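Long-range contacts in hypothetical protein 19.1 (Bacillus phage spp1, PDB 2X8K), which forms, as a homohexamer, a wide channel at the distal tip of the phage tail and remains associated with the tail after DNA ejection: residues Ser32-Glu37 / Ser55-Glu60; Lys152-Ala157 / Ile245-Lys250. All coordinates share one frame; numbering follows the deposited sequence.

Interaction 1 (Ser32-Glu37 / Ser55-Glu60)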
# COMPACT_ATOMS: atom_id res chain seq x y z
N SER C 32 13.68 17.82 22.21
CA SER C 32 14.70 16.79 22.06
C SER C 32 15.94 17.57 21.63
O SER C 32 16.00 18.80 21.81
CB SER C 32 14.32 15.86 20.92
OG SER C 32 14.97 14.60 20.96
N VAL C 33 16.93 16.84 21.07
CA VAL C 33 18.19 17.37 20.59
C VAL C 33 17.98 18.58 19.68
O VAL C 33 17.43 18.46 18.60
CB VAL C 33 19.08 16.28 19.95
CG1 VAL C 33 20.52 16.76 19.87
CG2 VAL C 33 19.02 14.98 20.73
N TYR C 34 18.34 19.76 20.16
CA TYR C 34 18.15 20.98 19.39
C TYR C 34 19.07 21.06 18.18
O TYR C 34 20.18 20.56 18.23
CB TYR C 34 18.32 22.19 20.27
CG TYR C 34 17.34 23.29 19.96
CD1 TYR C 34 16.06 23.27 20.47
CD2 TYR C 34 17.73 24.41 19.22
CE1 TYR C 34 15.16 24.29 20.20
CE2 TYR C 34 16.85 25.46 18.97
CZ TYR C 34 15.56 25.39 19.46
OH TYR C 34 14.69 26.42 19.19
N SER C 35 18.59 21.65 17.09
CA SER C 35 19.31 21.77 15.83
C SER C 35 19.87 23.17 15.74
O SER C 35 19.49 24.01 16.55
CB SER C 35 18.35 21.49 14.68
OG SER C 35 17.94 20.13 14.73
N ILE C 36 20.80 23.43 14.80
CA ILE C 36 21.46 24.73 14.62
C ILE C 36 21.35 25.24 13.19
O ILE C 36 21.60 24.49 12.23
CB ILE C 36 22.94 24.61 15.02
CG1 ILE C 36 23.10 24.39 16.52
CG2 ILE C 36 23.75 25.79 14.56
CD1 ILE C 36 24.14 23.43 16.88
N GLU C 37 20.99 26.53 13.05
CA GLU C 37 20.96 27.21 11.75
C GLU C 37 22.41 27.61 11.41
O GLU C 37 23.07 28.27 12.22
CB GLU C 37 20.01 28.41 11.76
CG GLU C 37 18.53 28.05 11.85
CD GLU C 37 17.94 27.21 10.72
OE1 GLU C 37 17.24 26.22 11.02
OE2 GLU C 37 18.19 27.54 9.53
N SER C 55 23.39 30.15 14.38
CA SER C 55 22.38 30.66 15.32
C SER C 55 21.37 29.58 15.70
O SER C 55 21.12 28.67 14.94
CB SER C 55 21.65 31.87 14.74
OG SER C 55 21.23 31.67 13.40
N LEU C 56 20.80 29.71 16.87
CA LEU C 56 19.79 28.80 17.36
C LEU C 56 18.46 29.20 16.77
O LEU C 56 18.02 30.33 16.92
CB LEU C 56 19.72 28.93 18.89
CG LEU C 56 20.24 27.79 19.75
CD1 LEU C 56 21.50 27.11 19.15
CD2 LEU C 56 20.51 28.30 21.14
N PRO C 57 17.75 28.27 16.10
CA PRO C 57 16.40 28.61 15.60
C PRO C 57 15.40 28.81 16.75
O PRO C 57 15.67 28.42 17.88
CB PRO C 57 16.05 27.40 14.76
CG PRO C 57 16.79 26.30 15.37
CD PRO C 57 18.09 26.87 15.81
N ALA C 58 14.25 29.42 16.46
CA ALA C 58 13.22 29.60 17.48
C ALA C 58 12.62 28.22 17.75
O ALA C 58 12.80 27.35 16.92
CB ALA C 58 12.16 30.53 16.95
N ARG C 59 11.99 27.99 18.91
CA ARG C 59 11.47 26.68 19.24
C ARG C 59 10.00 26.51 18.95
O ARG C 59 9.22 27.41 19.23
CB ARG C 59 11.80 26.36 20.70
CG ARG C 59 11.19 25.11 21.32
CD ARG C 59 11.74 24.92 22.73
NE ARG C 59 12.48 23.67 22.78
CZ ARG C 59 13.67 23.54 23.35
NH1 ARG C 59 14.24 24.56 23.95
NH2 ARG C 59 14.29 22.36 23.33
N GLU C 60 9.61 25.35 18.38
CA GLU C 60 8.21 25.02 18.17
C GLU C 60 7.88 23.80 19.03
O GLU C 60 8.51 22.74 18.86
CB GLU C 60 7.89 24.74 16.70
CG GLU C 60 7.21 25.89 15.98
CD GLU C 60 5.72 26.07 16.21
OE1 GLU C 60 5.25 27.23 16.26
OE2 GLU C 60 5.02 25.04 16.32
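With chi1 at -141°, Tyr34 swings its ring across to the segment 55-60, while Arg59 runs extended through chi1 and chi2 and then bends at chi3 (-117°), which turns its guanidinium back beside that ring. The phenol reaches the backbone: Tyr34 OH donates to Pro57 O over 2.6 Å, approaching from above the carbonyl plane. Beside the hydroxyl, ring carbon Tyr34 CE2 rests 3.7 Å from Pro57 CD. On the Arg59 side, Tyr34 CE1 stands over the centre of one guanidinium face, 3.6 Å from Arg59 CZ, with the two planes 62° apart, so the groups do not stack flat. The guanidinium is held by carbonyls: Gly30 O takes NE and Leu252 O takes NH2.

Two residues before the proline, Ser55 forms an antiparallel hydrogen-bonded pair with Glu37. Glu37 N donates to Ser55 O (2.9 Å), and Ser55 N returns a bond to Glu37 O (2.9 Å). Next to this pair, Ile36 CG1 lies 4.1 Å from Leu56 CD1. Other subunits abut the junction: Tyr34 O accepts from Tyr109 of a second subunit, and Leu56 N donates to Asp47 of a third.

The chemistry implies a base for the hairpin 37-55 closed by mixed means: reciprocal strand bonds at its foot, then a tyrosine bridging to a carbonyl where strand pairing has stopped.

Interaction 2 (Lys152-Ala157 / Ile245-Lys250); sequences KNTGLA and IVFTEK
An Asx turn at Asn153-Gly155 lies in the loop after strand 149-152, which packs against strand 243-251; here Thr154 meets Glu249, and Leu156 and Ala157 meet Lys250. The turn is defined by Gly155 N donating to Asn153 OD1 (3.0 Å). The other end of the same amide, Asn153 ND2, donates to Ala157 O over 3.0 Å, a nearly straight bond (166° at the hydrogen) that lies close to the amide plane. One side chain thus ties together residues 153 to 157, the first part of the loop.

Across the contact, the hydroxyl of Thr154 points at the carboxylate: Thr154 OG1 donates to Glu249 OE2 over 2.8 Å, on the anti side and 29° out of the carboxylate plane. The glutamate gets there with CG anti to its carbonyl carbon and an extended chain beyond, running past Gly155, whose CA is 3.8 Å from Glu249 CB. The same Thr154 OG1 sits at the edge of the Phe247 ring, 3.6 Å from Phe247 CZ.

Further along, Lys250 O is a double acceptor. Leu156 N gives the stronger bond (2.8 Å, 150°), and Ala157 N adds a weak one at 3.0 Å. Ala157 CB also packs 4.1 Å from Lys250 CB, whereas the rest of the lysine chain turns from the loop. Gln232 supports the loop from elsewhere in the domain, its NE2 bonding to Gly155 O.

Strand 149-152 belongs to a four-stranded sheet, and strand 162-166 lies in a five-stranded one beside strand 243-251. The loop therefore carries the chain from one sheet to the other, an arrangement typical of beta-sandwich folds, here in the C-terminal domain.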
# COMPACT_ATOMS: atom_id res chain seq x y z
N LYS C 152 30.21 29.66 39.59
CA LYS C 152 29.98 28.58 38.64
C LYS C 152 28.56 28.62 38.10
O LYS C 152 27.61 28.59 38.89
CB LYS C 152 30.30 27.23 39.29
CG LYS C 152 29.56 26.03 38.69
CD LYS C 152 30.38 25.26 37.69
CE LYS C 152 29.97 23.79 37.65
NZ LYS C 152 29.71 23.15 38.98
N ASN C 153 28.43 28.67 36.77
CA ASN C 153 27.11 28.64 36.14
C ASN C 153 26.65 27.19 36.04
O ASN C 153 27.11 26.46 35.18
CB ASN C 153 27.15 29.36 34.79
CG ASN C 153 25.99 29.11 33.88
OD1 ASN C 153 24.94 28.61 34.28
ND2 ASN C 153 26.17 29.47 32.61
N THR C 154 25.74 26.79 36.94
CA THR C 154 25.19 25.43 37.06
C THR C 154 24.23 24.99 35.94
O THR C 154 23.92 23.80 35.81
CB THR C 154 24.70 25.17 38.48
OG1 THR C 154 24.01 26.32 38.96
CG2 THR C 154 25.84 24.86 39.43
N GLY C 155 23.80 25.94 35.10
CA GLY C 155 22.96 25.68 33.94
C GLY C 155 23.78 25.03 32.84
O GLY C 155 24.97 24.74 33.02
N LEU C 156 23.16 24.80 31.67
CA LEU C 156 23.87 24.17 30.56
C LEU C 156 24.06 25.08 29.38
O LEU C 156 24.69 24.68 28.41
CB LEU C 156 23.28 22.82 30.18
CG LEU C 156 23.41 21.71 31.23
CD1 LEU C 156 22.48 20.58 30.93
CD2 LEU C 156 24.84 21.21 31.36
N ALA C 157 23.56 26.31 29.49
CA ALA C 157 23.72 27.35 28.48
C ALA C 157 24.31 28.62 29.12
O ALA C 157 24.27 28.80 30.36
CB ALA C 157 22.38 27.68 27.89
N ILE C 245 25.68 38.14 43.18
CA ILE C 245 25.37 37.85 41.79
C ILE C 245 24.27 36.80 41.77
O ILE C 245 24.30 35.82 42.53
CB ILE C 245 26.59 37.50 40.90
CG1 ILE C 245 26.20 37.49 39.42
CG2 ILE C 245 27.27 36.18 41.31
CD1 ILE C 245 27.13 38.19 38.57
N VAL C 246 23.23 37.09 40.97
CA VAL C 246 22.08 36.22 40.75
C VAL C 246 21.98 35.99 39.26
O VAL C 246 21.89 36.93 38.46
CB VAL C 246 20.75 36.75 41.35
CG1 VAL C 246 19.66 35.66 41.29
CG2 VAL C 246 20.92 37.27 42.77
N PHE C 247 22.05 34.73 38.89
CA PHE C 247 21.91 34.25 37.52
C PHE C 247 20.81 33.22 37.53
O PHE C 247 20.52 32.61 38.58
CB PHE C 247 23.23 33.62 36.99
CG PHE C 247 23.65 32.32 37.63
CD1 PHE C 247 24.51 32.30 38.72
CD2 PHE C 247 23.21 31.10 37.13
CE1 PHE C 247 24.89 31.10 39.31
CE2 PHE C 247 23.58 29.89 37.73
CZ PHE C 247 24.43 29.90 38.80
N THR C 248 20.25 32.96 36.36
CA THR C 248 19.25 31.92 36.25
C THR C 248 19.77 30.82 35.33
O THR C 248 20.18 31.12 34.20
CB THR C 248 17.87 32.47 36.00
OG1 THR C 248 16.99 31.38 35.77
CG2 THR C 248 17.83 33.48 34.84
N GLU C 249 19.80 29.56 35.83
CA GLU C 249 20.23 28.37 35.09
C GLU C 249 19.38 28.26 33.83
O GLU C 249 18.18 28.47 33.90
CB GLU C 249 20.00 27.10 35.93
CG GLU C 249 20.84 26.97 37.19
CD GLU C 249 20.62 25.70 38.00
OE1 GLU C 249 19.71 24.92 37.66
OE2 GLU C 249 21.35 25.51 39.00
N LYS C 250 20.01 27.96 32.68
CA LYS C 250 19.32 27.85 31.38
C LYS C 250 19.73 26.58 30.64
O LYS C 250 20.88 26.13 30.74
CB LYS C 250 19.61 29.07 30.51
CG LYS C 250 18.75 30.27 30.83
CD LYS C 250 19.44 31.56 30.46
CE LYS C 250 19.66 31.76 28.97
NZ LYS C 250 18.49 32.31 28.27

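Following strand 23-29, the chain passes through 32-37, runs out and back along strands 37-41 and 50-55, and returns through 55-60, so interaction 1 closes the short projecting hairpin before strand 59-67 enters the N-terminal sheet. Interaction 2 opens later, at 152-157, and closes only near the C terminus, at 245-250, spanning 87 intervening residues. The two are in series, neither nested nor crossed. Their centres are 20 Å apart and their nearest atoms about 7 Å, without touching. A bridge exists nonetheless: Leu252, two residues beyond interaction 2, contacts Tyr34, Leu56 and Arg59, bringing the C terminus to the base of the hairpin.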